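Biphenyl-2,3-diol 1,2-dioxygenase III-related protein (Vibrio cholerae, PDB 3EY8) binds a calcium ion and belongs to the glyoxalase/dioxygenase superfamily, though its substrate and reaction are not established. Local coordinates at residues Leu84-Met88 with Ile112-Tyr116. The protein carries 9 engineered substitutions. Numbering follows the deposited sequence. Where two conformers were deposited one is given.
Sequences LSDAM and ITSFY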
ATOM      1  N   LEU B  84      -8.017 -15.842 -13.301  1.00 28.88           N
ATOM      2  CA  LEU B  84      -8.322 -14.428 -13.532  1.00 28.61           C
ATOM      3  C   LEU B  84      -9.630 -14.228 -14.289  1.00 29.98           C
ATOM      4  O   LEU B  84     -10.371 -13.299 -13.998  1.00 26.84           O
ATOM      5  CB  LEU B  84      -7.179 -13.685 -14.235  1.00 24.63           C
ATOM      6  CG  LEU B  84      -7.256 -12.162 -14.047  1.00 24.58           C
ATOM      7  CD1 LEU B  84      -6.869 -11.783 -12.626  1.00 27.16           C
ATOM      8  CD2 LEU B  84      -6.367 -11.422 -15.050  1.00 26.34           C
ATOM      9  N   SER B  85      -9.924 -15.086 -15.261  1.00 30.49           N
ATOM     10  CA  SER B  85     -11.193 -14.937 -15.967  1.00 28.56           C
ATOM     11  C   SER B  85     -12.388 -15.135 -15.029  1.00 34.19           C
ATOM     12  O   SER B  85     -13.395 -14.437 -15.148  1.00 33.03           O
ATOM     13  CB  SER B  85     -11.278 -15.844 -17.202  1.00 33.55           C
ATOM     14  OG  SER B  85     -11.087 -17.204 -16.873  1.00 45.48           O
ATOM     15  N   ASP B  86     -12.272 -16.067 -14.084  1.00 28.63           N
ATOM     16  CA  ASP B  86     -13.311 -16.245 -13.074  1.00 31.50           C
ATOM     17  C   ASP B  86     -13.411 -15.003 -12.191  1.00 27.71           C
ATOM     18  O   ASP B  86     -14.505 -14.586 -11.822  1.00 27.72           O
ATOM     19  CB  ASP B  86     -13.028 -17.466 -12.189  1.00 30.27           C
ATOM     20  CG  ASP B  86     -13.279 -18.779 -12.896  1.00 56.33           C
ATOM     21  OD1 ASP B  86     -13.529 -18.767 -14.118  1.00 43.42           O
ATOM     22  OD2 ASP B  86     -13.222 -19.828 -12.221  1.00 40.66           O
ATOM     23  N   ALA B  87     -12.260 -14.429 -11.837  1.00 26.27           N
ATOM     24  CA  ALA B  87     -12.226 -13.248 -10.978  1.00 24.00           C
ATOM     25  C   ALA B  87     -12.933 -12.083 -11.649  1.00 22.52           C
ATOM     26  O   ALA B  87     -13.714 -11.371 -11.019  1.00 24.57           O
ATOM     27  CB  ALA B  87     -10.785 -12.857 -10.654  1.00 25.96           C
HETATM   28  N   MSE B  88     -12.639 -11.880 -12.931  0.56 26.09           N
HETATM   29  CA  MSE B  88     -13.282 -10.817 -13.701  0.56 26.11           C
HETATM   30  C   MSE B  88     -14.787 -11.022 -13.793  0.56 27.80           C
HETATM   31  O   MSE B  88     -15.562 -10.088 -13.596  0.56 27.68           O
HETATM   32  CB  MSE B  88     -12.684 -10.712 -15.107  0.56 23.62           C
HETATM   33  CG  MSE B  88     -11.624  -9.631 -15.249  0.56 30.21           C
HETATM   34 SE   MSE B  88     -11.086  -9.285 -17.101  0.56 38.74          SE
HETATM   35  CE  MSE B  88     -10.420 -11.071 -17.519  0.56 47.65           C
ATOM     36  N   ILE B 112       2.783 -10.329 -14.611  1.00 26.41           N
ATOM     37  CA  ILE B 112       1.447 -10.626 -14.122  1.00 23.48           C
ATOM     38  C   ILE B 112       0.430 -10.267 -15.189  1.00 23.05           C
ATOM     39  O   ILE B 112       0.745  -9.566 -16.151  1.00 25.72           O
ATOM     40  CB  ILE B 112       1.106  -9.835 -12.846  1.00 24.29           C
ATOM     41  CG1 ILE B 112       1.141  -8.333 -13.133  1.00 22.68           C
ATOM     42  CG2 ILE B 112       2.046 -10.221 -11.708  1.00 24.99           C
ATOM     43  CD1 ILE B 112       0.825  -7.457 -11.918  1.00 25.05           C
ATOM     44  N   THR B 113      -0.788 -10.763 -15.016  1.00 22.24           N
ATOM     45  CA  THR B 113      -1.912 -10.344 -15.836  1.00 22.39           C
ATOM     46  C   THR B 113      -2.931  -9.649 -14.932  1.00 24.76           C
ATOM     47  O   THR B 113      -3.249 -10.160 -13.854  1.00 25.33           O
ATOM     48  CB  THR B 113      -2.550 -11.546 -16.542  1.00 28.70           C
ATOM     49  OG1 THR B 113      -1.536 -12.249 -17.279  1.00 28.57           O
ATOM     50  CG2 THR B 113      -3.636 -11.091 -17.493  1.00 27.44           C
ATOM     51  N   SER B 114      -3.433  -8.490 -15.366  1.00 24.46           N
ATOM     52  CA  SER B 114      -4.224  -7.617 -14.495  1.00 23.14           C
ATOM     53  C   SER B 114      -5.568  -7.225 -15.107  1.00 24.86           C
ATOM     54  O   SER B 114      -5.726  -7.222 -16.326  1.00 24.43           O
ATOM     55  CB  SER B 114      -3.443  -6.321 -14.198  1.00 23.93           C
ATOM     56  OG  SER B 114      -2.226  -6.562 -13.520  1.00 23.36           O
ATOM     57  N   PHE B 115      -6.529  -6.887 -14.248  1.00 23.83           N
ATOM     58  CA  PHE B 115      -7.693  -6.113 -14.665  1.00 23.73           C
ATOM     59  C   PHE B 115      -7.942  -5.003 -13.641  1.00 24.48           C
ATOM     60  O   PHE B 115      -7.418  -5.063 -12.532  1.00 22.49           O
ATOM     61  CB  PHE B 115      -8.937  -6.983 -14.938  1.00 23.35           C
ATOM     62  CG  PHE B 115      -9.562  -7.615 -13.712  1.00 20.60           C
ATOM     63  CD1 PHE B 115     -10.656  -7.027 -13.086  1.00 24.65           C
ATOM     64  CD2 PHE B 115      -9.100  -8.830 -13.224  1.00 23.11           C
ATOM     65  CE1 PHE B 115     -11.256  -7.625 -11.983  1.00 24.41           C
ATOM     66  CE2 PHE B 115      -9.695  -9.428 -12.122  1.00 24.49           C
ATOM     67  CZ  PHE B 115     -10.775  -8.823 -11.503  1.00 23.10           C
ATOM     68  N   TYR B 116      -8.706  -3.984 -14.026  1.00 22.35           N
ATOM     69  CA  TYR B 116      -8.818  -2.764 -13.231  1.00 23.53           C
ATOM     70  C   TYR B 116     -10.260  -2.340 -13.014  1.00 24.12           C
ATOM     71  O   TYR B 116     -11.107  -2.499 -13.890  1.00 26.56           O
ATOM     72  CB  TYR B 116      -8.123  -1.596 -13.942  1.00 22.04           C
ATOM     73  CG  TYR B 116      -6.636  -1.739 -14.150  1.00 23.51           C
ATOM     74  CD1 TYR B 116      -6.138  -2.431 -15.243  1.00 27.34           C
ATOM     75  CD2 TYR B 116      -5.733  -1.154 -13.275  1.00 25.64           C
ATOM     76  CE1 TYR B 116      -4.785  -2.554 -15.449  1.00 27.34           C
ATOM     77  CE2 TYR B 116      -4.374  -1.276 -13.470  1.00 26.58           C
ATOM     78  CZ  TYR B 116      -3.910  -1.978 -14.563  1.00 29.33           C
ATOM     79  OH  TYR B 116      -2.557  -2.103 -14.781  1.00 37.91           O
TER
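Phe115 is the bump of this contact: its ring reaches up from strand 110-118 into a hollow on helix 84-93 walled by Leu84, Ala87 and Met88. CB of Phe115 points toward the helix, and chi1 of 70° places CG between the backbone N and the carbonyl carbon. In the conformer given, Met88, a selenomethionine, closes over one face, its CG 3.3 Å from the Phe115 ring centroid in a CH-pi contact, while SE lies obliquely at 4.7 Å from that centroid. A long, unbranched chain suits this place because it can lie across a flat ring. Leu84 meets the ring at its edge, with CD1 3.7 Å from Phe115 CE2. This is the helix-over-sheet layer of a βαβββ module, the repeating unit of the vicinal oxygen chelate fold, and residues 84-88 run nearly parallel to residues 112-116, their axes at 7°. The forked end of Leu84 serves two neighbours, for CD2 rests 3.7 Å from Thr113 CG2. Ala87, small enough to let the ring come close to the helix, brings CB within 3.9 Å of CE2 of Phe115. Ser114 points away from the helix, and its OG bonds to Ser128 and to Glu126, a calcium-binding residue.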